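PDB 7DMB: putative methyltransferase from Emericella variicolor, which probably transfers a methyl group from S-adenosylmethionine in calbistrin biosynthesis, acting in trans with the polyketide synthase. Local coordinates for residues V32-W36 and M378-V382; A273-V279 and V298-Q303. All coordinates share one frame; numbering follows the deposited sequence.

Contact 1 of 2, residues V32-W36 and M378-V382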
ATOM      1  N   VAL A  32      -4.753  21.944  -0.839  1.00 19.46           N
ATOM      2  CA  VAL A  32      -5.032  21.543   0.539  1.00 15.35           C
ATOM      3  C   VAL A  32      -5.383  22.791   1.334  1.00 17.85           C
ATOM      4  O   VAL A  32      -4.606  23.753   1.352  1.00 18.95           O
ATOM      5  CB  VAL A  32      -3.828  20.830   1.174  1.00 17.05           C
ATOM      6  CG1 VAL A  32      -4.025  20.684   2.684  1.00 16.43           C
ATOM      7  CG2 VAL A  32      -3.566  19.485   0.515  1.00 17.12           C
ATOM      8  N   ASP A  33      -6.543  22.776   1.999  1.00 15.61           N
ATOM      9  CA  ASP A  33      -6.971  23.874   2.878  1.00 21.64           C
ATOM     10  C   ASP A  33      -7.451  23.285   4.206  1.00 16.65           C
ATOM     11  O   ASP A  33      -8.621  22.911   4.352  1.00 20.45           O
ATOM     12  CB  ASP A  33      -8.054  24.724   2.218  1.00 19.93           C
ATOM     13  CG  ASP A  33      -8.231  26.069   2.910  1.00 22.56           C
ATOM     14  OD1 ASP A  33      -7.571  26.291   3.940  1.00 23.89           O
ATOM     15  OD2 ASP A  33      -9.021  26.901   2.427  1.00 28.09           O
ATOM     16  N   LEU A  34      -6.538  23.209   5.178  1.00 17.42           N
ATOM     17  CA  LEU A  34      -6.827  22.493   6.419  1.00 17.04           C
ATOM     18  C   LEU A  34      -7.939  23.152   7.230  1.00 18.36           C
ATOM     19  O   LEU A  34      -8.713  22.449   7.891  1.00 17.32           O
ATOM     20  CB  LEU A  34      -5.556  22.373   7.254  1.00 19.07           C
ATOM     21  CG  LEU A  34      -4.429  21.590   6.579  1.00 16.75           C
ATOM     22  CD1 LEU A  34      -3.177  21.666   7.413  1.00 17.75           C
ATOM     23  CD2 LEU A  34      -4.846  20.130   6.374  1.00 16.39           C
ATOM     24  N   GLN A  35      -8.036  24.483   7.199  1.00 22.04           N
ATOM     25  CA  GLN A  35      -9.108  25.220   7.885  1.00 23.79           C
ATOM     26  C   GLN A  35      -9.170  24.898   9.385  1.00 20.39           C
ATOM     27  O   GLN A  35     -10.247  24.743   9.961  1.00 18.76           O
ATOM     28  CB  GLN A  35     -10.460  24.962   7.207  1.00 23.98           C
ATOM     29  CG  GLN A  35     -10.585  25.583   5.808  1.00 24.08           C
ATOM     30  CD  GLN A  35     -11.808  25.093   5.055  1.00 29.22           C
ATOM     31  OE1 GLN A  35     -12.779  24.635   5.655  1.00 33.62           O
ATOM     32  NE2 GLN A  35     -11.765  25.185   3.726  1.00 35.63           N
ATOM     33  N   TRP A  36      -8.004  24.785  10.022  1.00 22.79           N
ATOM     34  CA  TRP A  36      -7.921  24.547  11.464  1.00 22.92           C
ATOM     35  C   TRP A  36      -7.667  25.817  12.267  1.00 24.54           C
ATOM     36  O   TRP A  36      -7.844  25.815  13.490  1.00 20.39           O
ATOM     37  CB  TRP A  36      -6.802  23.542  11.771  1.00 16.04           C
ATOM     38  CG  TRP A  36      -7.112  22.103  11.396  1.00 20.50           C
ATOM     39  CD1 TRP A  36      -8.333  21.574  11.074  1.00 20.90           C
ATOM     40  CD2 TRP A  36      -6.175  21.023  11.311  1.00 20.00           C
ATOM     41  NE1 TRP A  36      -8.213  20.235  10.800  1.00 19.60           N
ATOM     42  CE2 TRP A  36      -6.898  19.872  10.932  1.00 20.68           C
ATOM     43  CE3 TRP A  36      -4.793  20.918  11.521  1.00 17.06           C
ATOM     44  CZ2 TRP A  36      -6.287  18.631  10.756  1.00 18.31           C
ATOM     45  CZ3 TRP A  36      -4.188  19.689  11.353  1.00 15.25           C
ATOM     46  CH2 TRP A  36      -4.938  18.557  10.977  1.00 17.02           C
ATOM     47  N   MET A 378      -4.226  10.347  -0.909  1.00 12.92           N
ATOM     48  CA  MET A 378      -5.524  11.021  -0.879  1.00 12.58           C
ATOM     49  C   MET A 378      -5.780  11.647   0.488  1.00 13.25           C
ATOM     50  O   MET A 378      -5.610  10.990   1.525  1.00 12.50           O
ATOM     51  CB  MET A 378      -6.648  10.042  -1.212  1.00  8.52           C
ATOM     52  CG  MET A 378      -6.584   9.480  -2.618  1.00 12.76           C
ATOM     53  SD  MET A 378      -7.688   8.079  -2.866  1.00 12.46           S
ATOM     54  CE  MET A 378      -6.706   6.743  -2.198  1.00  8.67           C
ATOM     55  N   LEU A 379      -6.216  12.900   0.489  1.00 11.23           N
ATOM     56  CA  LEU A 379      -6.651  13.578   1.706  1.00 14.05           C
ATOM     57  C   LEU A 379      -8.146  13.856   1.595  1.00 14.62           C
ATOM     58  O   LEU A 379      -8.621  14.345   0.566  1.00 18.05           O
ATOM     59  CB  LEU A 379      -5.858  14.871   1.929  1.00 14.96           C
ATOM     60  CG  LEU A 379      -6.008  15.567   3.287  1.00 19.48           C
ATOM     61  CD1 LEU A 379      -5.610  14.655   4.454  1.00 11.62           C
ATOM     62  CD2 LEU A 379      -5.182  16.853   3.322  1.00 18.95           C
ATOM     63  N   ALA A 380      -8.895  13.491   2.622  1.00 14.44           N
ATOM     64  CA  ALA A 380     -10.335  13.683   2.629  1.00 14.61           C
ATOM     65  C   ALA A 380     -10.725  14.289   3.964  1.00 15.32           C
ATOM     66  O   ALA A 380     -10.146  13.937   4.997  1.00 13.58           O
ATOM     67  CB  ALA A 380     -11.078  12.369   2.412  1.00 10.80           C
ATOM     68  N   ARG A 381     -11.694  15.201   3.926  1.00 14.38           N
ATOM     69  CA  ARG A 381     -12.169  15.939   5.089  1.00 18.11           C
ATOM     70  C   ARG A 381     -13.542  15.434   5.511  1.00 20.50           C
ATOM     71  O   ARG A 381     -14.377  15.076   4.674  1.00 22.23           O
ATOM     72  CB  ARG A 381     -12.255  17.444   4.793  1.00 20.39           C
ATOM     73  CG  ARG A 381     -12.426  18.318   6.011  1.00 20.34           C
ATOM     74  CD  ARG A 381     -12.375  19.808   5.668  1.00 22.79           C
ATOM     75  NE  ARG A 381     -11.527  20.495   6.643  1.00 35.18           N
ATOM     76  CZ  ARG A 381     -11.929  21.450   7.474  1.00 28.98           C
ATOM     77  NH1 ARG A 381     -13.189  21.888   7.471  1.00 31.58           N
ATOM     78  NH2 ARG A 381     -11.053  21.961   8.313  1.00 28.59           N
ATOM     79  N   VAL A 382     -13.777  15.422   6.825  1.00 19.36           N
ATOM     80  CA  VAL A 382     -15.102  15.084   7.326  1.00 20.07           C
ATOM     81  C   VAL A 382     -16.111  16.099   6.801  1.00 20.10           C
ATOM     82  O   VAL A 382     -15.830  17.303   6.730  1.00 19.79           O
ATOM     83  CB  VAL A 382     -15.097  15.045   8.864  1.00 20.00           C
ATOM     84  CG1 VAL A 382     -16.515  14.839   9.394  1.00 20.52           C
ATOM     85  CG2 VAL A 382     -14.140  13.957   9.371  1.00 13.39           C
TER
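Arg381 reaches from the strand to the loop, where its NH2 approaches Leu34 O, in a bond whose modelled length is doubtful, and more weakly Gln35 O. CG lies opposite the backbone N (chi1 -167°), and with CD extended the chain leaves the strand before bending at chi3 to bring NH2 to the loop. Leu34 O sits at the edge of the guanidinium, near its plane; the modelled 2.4 Å between NH2 and Leu34 O is too short to be taken literally. The weak second bond, from the same NH2 to Gln35 O, measures 3.3 Å. Arginine suits this place because it is long enough to reach the loop and can offer N-H groups to its carbonyls. The Gln35 amide end lies over one face of the guanidinium but offset toward its rim, the two planes 60° apart. Its OE1 is 3.3 Å from Arg381 NH1, but the angle is too poor for a hydrogen bond, while NE2 bonds weakly to Asp33 OD2. Other donors of the loop look elsewhere: Trp36 NE1 to Lys305 O, Asp33 N to His362 NE2, and Gln35 N to Ser40 OG. Two residues back along the strand, Leu379 points toward the loop, an aliphatic side chain suited to this buried side; its CD2 branch meets Val32 CG1 at 4.1 Å and, more distantly, Leu34 CD2. The arrangement places the end of strand 31-32 and the loop after it against strand 375-382, the antiparallel strand between 306-313 and 358-366 in the seven-stranded 3-2-1-4-5-7-6 sheet of a class I, Rossmann-like methyltransferase.

Contact 2 of 2, residues A273-V279 and V298-Q303; sequences AGAYDVV and VRTLLQ
A beta-alpha-beta unit of the Rossmann-like methyltransferase fold, running from strand 276-282 through helix 291-301 to the parallel strand 306-313, is tied here at the start of its first strand. As the helix ends, Leu302 forms a parallel bridge with Tyr276, and Gln303 N donates to Tyr276 O at 2.8 Å and a nearly straight 167°. Just before the strand, Gly274 N bonds in the carbonyl plane to Thr300 O at 2.7 Å, using a carbonyl from the last turn of the helix. Glycine fits this turn: its phi is positive, and its CA makes a close CA-H...O contact with Leu302 O (3.3 Å). Tyr276 meets Leu301 O with the edge of its ring, CD2 lying 3.5 Å from that oxygen. Farther along, beta-branched Val279 suits both strand and packing, sending CG1 to Val298 CG1 at 3.8 Å and CG2 to Leu302 CD2 at 3.6 Å. Phe358 lies against Val298 and Leu302 from another strand of the sheet. With CG of Gln303 between its backbone N and carbonyl carbon (chi1 67°) and a bend at chi2, the amide comes back to Asp277. Its OE1 is taken by Lys305 N, and Asp277 OD1 also forms a salt bridge with Arg201. From this twice-held amide, Gln303 NE2 reaches the anti side of Asp277 OD1 at 3.1 Å, 25° out of the carboxylate plane.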
ATOM      1  N   ALA A 273     -14.903   8.303  20.164  1.00 19.40           N
ATOM      2  CA  ALA A 273     -15.419   8.933  18.956  1.00 15.74           C
ATOM      3  C   ALA A 273     -14.995  10.396  18.885  1.00 18.65           C
ATOM      4  O   ALA A 273     -15.047  11.123  19.879  1.00 18.09           O
ATOM      5  CB  ALA A 273     -16.940   8.829  18.917  1.00 20.36           C
ATOM      6  N   GLY A 274     -14.570  10.821  17.697  1.00 20.68           N
ATOM      7  CA  GLY A 274     -14.253  12.216  17.450  1.00 18.91           C
ATOM      8  C   GLY A 274     -13.021  12.740  18.152  1.00 22.98           C
ATOM      9  O   GLY A 274     -12.872  13.959  18.291  1.00 19.51           O
ATOM     10  N   ALA A 275     -12.122  11.861  18.590  1.00 22.15           N
ATOM     11  CA  ALA A 275     -10.991  12.256  19.414  1.00 17.66           C
ATOM     12  C   ALA A 275      -9.691  12.387  18.626  1.00 20.75           C
ATOM     13  O   ALA A 275      -8.610  12.431  19.230  1.00 21.32           O
ATOM     14  CB  ALA A 275     -10.817  11.254  20.558  1.00 22.27           C
ATOM     15  N   TYR A 276      -9.760  12.481  17.302  1.00 18.70           N
ATOM     16  CA  TYR A 276      -8.552  12.478  16.493  1.00 15.98           C
ATOM     17  C   TYR A 276      -8.664  13.499  15.377  1.00 15.12           C
ATOM     18  O   TYR A 276      -9.725  13.660  14.758  1.00 15.79           O
ATOM     19  CB  TYR A 276      -8.272  11.075  15.927  1.00 15.44           C
ATOM     20  CG  TYR A 276      -7.982  10.073  17.030  1.00 17.82           C
ATOM     21  CD1 TYR A 276      -6.712   9.983  17.604  1.00 16.73           C
ATOM     22  CD2 TYR A 276      -8.983   9.244  17.521  1.00 15.33           C
ATOM     23  CE1 TYR A 276      -6.448   9.063  18.648  1.00 13.23           C
ATOM     24  CE2 TYR A 276      -8.732   8.336  18.547  1.00 16.90           C
ATOM     25  CZ  TYR A 276      -7.467   8.256  19.110  1.00 12.44           C
ATOM     26  OH  TYR A 276      -7.239   7.341  20.104  1.00 15.01           O
ATOM     27  N   ASP A 277      -7.552  14.177  15.121  1.00 11.94           N
ATOM     28  CA  ASP A 277      -7.494  15.205  14.097  1.00 15.31           C
ATOM     29  C   ASP A 277      -7.145  14.625  12.738  1.00 17.39           C
ATOM     30  O   ASP A 277      -7.648  15.097  11.716  1.00 13.82           O
ATOM     31  CB  ASP A 277      -6.472  16.264  14.500  1.00 13.76           C
ATOM     32  CG  ASP A 277      -6.711  16.765  15.896  1.00 18.46           C
ATOM     33  OD1 ASP A 277      -7.853  17.220  16.142  1.00 16.34           O
ATOM     34  OD2 ASP A 277      -5.794  16.659  16.750  1.00 16.28           O
ATOM     35  N   VAL A 278      -6.277  13.619  12.708  1.00 17.28           N
ATOM     36  CA  VAL A 278      -5.830  13.006  11.462  1.00 16.96           C
ATOM     37  C   VAL A 278      -5.819  11.498  11.663  1.00 16.34           C
ATOM     38  O   VAL A 278      -5.271  10.998  12.655  1.00 15.04           O
ATOM     39  CB  VAL A 278      -4.435  13.507  11.020  1.00 14.37           C
ATOM     40  CG1 VAL A 278      -4.040  12.892   9.670  1.00 14.80           C
ATOM     41  CG2 VAL A 278      -4.410  15.038  10.919  1.00 13.22           C
ATOM     42  N   VAL A 279      -6.437  10.775  10.736  1.00 11.64           N
ATOM     43  CA  VAL A 279      -6.317   9.321  10.667  1.00 13.64           C
ATOM     44  C   VAL A 279      -5.462   8.995   9.451  1.00 16.09           C
ATOM     45  O   VAL A 279      -5.732   9.493   8.350  1.00 13.61           O
ATOM     46  CB  VAL A 279      -7.693   8.628  10.584  1.00 13.42           C
ATOM     47  CG1 VAL A 279      -7.543   7.168  10.180  1.00  7.11           C
ATOM     48  CG2 VAL A 279      -8.428   8.737  11.917  1.00 15.56           C
ATOM     49  N   VAL A 298     -13.811   5.161  10.091  1.00 14.26           N
ATOM     50  CA  VAL A 298     -12.772   6.188  10.168  1.00 15.00           C
ATOM     51  C   VAL A 298     -13.374   7.528  10.586  1.00 15.70           C
ATOM     52  O   VAL A 298     -12.791   8.260  11.392  1.00 16.69           O
ATOM     53  CB  VAL A 298     -12.017   6.300   8.831  1.00 13.25           C
ATOM     54  CG1 VAL A 298     -11.088   7.505   8.853  1.00 17.49           C
ATOM     55  CG2 VAL A 298     -11.220   5.036   8.553  1.00 15.27           C
ATOM     56  N   ARG A 299     -14.545   7.876  10.039  1.00 18.07           N
ATOM     57  CA  ARG A 299     -15.165   9.162  10.358  1.00 18.20           C
ATOM     58  C   ARG A 299     -15.564   9.239  11.827  1.00 17.07           C
ATOM     59  O   ARG A 299     -15.442  10.298  12.462  1.00 17.24           O
ATOM     60  CB  ARG A 299     -16.392   9.400   9.474  1.00 17.64           C
ATOM     61  CG  ARG A 299     -17.082  10.749   9.748  1.00 19.62           C
ATOM     62  CD  ARG A 299     -18.566  10.686   9.453  1.00 29.07           C
ATOM     63  NE  ARG A 299     -19.085  11.938   8.899  1.00 34.31           N
ATOM     64  CZ  ARG A 299     -19.756  12.850   9.600  1.00 38.22           C
ATOM     65  NH1 ARG A 299     -19.981  12.662  10.900  1.00 42.82           N
ATOM     66  NH2 ARG A 299     -20.191  13.956   9.006  1.00 29.35           N
ATOM     67  N   THR A 300     -16.058   8.128  12.377  1.00 16.74           N
ATOM     68  CA  THR A 300     -16.394   8.078  13.799  1.00 21.88           C
ATOM     69  C   THR A 300     -15.221   8.525  14.664  1.00 19.03           C
ATOM     70  O   THR A 300     -15.410   9.232  15.661  1.00 19.90           O
ATOM     71  CB  THR A 300     -16.843   6.658  14.170  1.00 15.76           C
ATOM     72  OG1 THR A 300     -18.113   6.399  13.564  1.00 12.85           O
ATOM     73  CG2 THR A 300     -16.960   6.479  15.672  1.00 14.13           C
ATOM     74  N   LEU A 301     -13.993   8.150  14.274  1.00 18.51           N
ATOM     75  CA  LEU A 301     -12.807   8.506  15.049  1.00 18.67           C
ATOM     76  C   LEU A 301     -12.430   9.981  14.922  1.00 20.04           C
ATOM     77  O   LEU A 301     -11.766  10.516  15.824  1.00 16.21           O
ATOM     78  CB  LEU A 301     -11.618   7.631  14.623  1.00 16.66           C
ATOM     79  CG  LEU A 301     -11.682   6.154  15.018  1.00 20.52           C
ATOM     80  CD1 LEU A 301     -10.709   5.312  14.210  1.00 16.79           C
ATOM     81  CD2 LEU A 301     -11.405   5.987  16.519  1.00 22.72           C
ATOM     82  N   LEU A 302     -12.838  10.652  13.846  1.00 16.25           N
ATOM     83  CA  LEU A 302     -12.339  11.994  13.550  1.00 15.71           C
ATOM     84  C   LEU A 302     -13.171  13.095  14.207  1.00 17.24           C
ATOM     85  O   LEU A 302     -14.397  13.000  14.295  1.00 20.00           O
ATOM     86  CB  LEU A 302     -12.312  12.206  12.038  1.00 13.62           C
ATOM     87  CG  LEU A 302     -11.188  11.416  11.360  1.00 14.16           C
ATOM     88  CD1 LEU A 302     -11.393  11.315   9.840  1.00 10.65           C
ATOM     89  CD2 LEU A 302      -9.841  12.073  11.709  1.00 10.87           C
ATOM     90  N   GLN A 303     -12.488  14.152  14.657  1.00 16.48           N
ATOM     91  CA  GLN A 303     -13.153  15.355  15.134  1.00 17.31           C
ATOM     92  C   GLN A 303     -13.856  16.030  13.946  1.00 20.62           C
ATOM     93  O   GLN A 303     -13.604  15.677  12.797  1.00 19.50           O
ATOM     94  CB  GLN A 303     -12.174  16.290  15.832  1.00 18.59           C
ATOM     95  CG  GLN A 303     -11.124  16.917  14.940  1.00 16.86           C
ATOM     96  CD  GLN A 303     -11.167  18.427  14.947  1.00 21.02           C
ATOM     97  OE1 GLN A 303     -12.242  19.045  14.962  1.00 30.10           O
ATOM     98  NE2 GLN A 303      -9.988  19.044  14.930  1.00 21.26           N
TER

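Both contacts are partly buried, sit 13 Å apart (centre to centre) and involve the same sheet. In contact 1 buried Arg381 meets exposed Gln35 at the edge; contact 2 runs from exposed Ala273 to buried Val279. Contact 1 spans 341 intervening residues; contact 2 is local, joining the start of strand 276-282 to the end of the helix that follows it in the crossover. Accordingly, an arginine bridges contact 1, whereas in contact 2 adjacent backbones bond directly and a glutamine-aspartate pair helps. Each has an apolar centre, Leu379 in contact 1, Val279 in contact 2. The two touch where Trp36 CH2 packs 3.6 Å from Val278 CG2. Contact 2 is nearer the cofactor, Val298 adjoining Ile262.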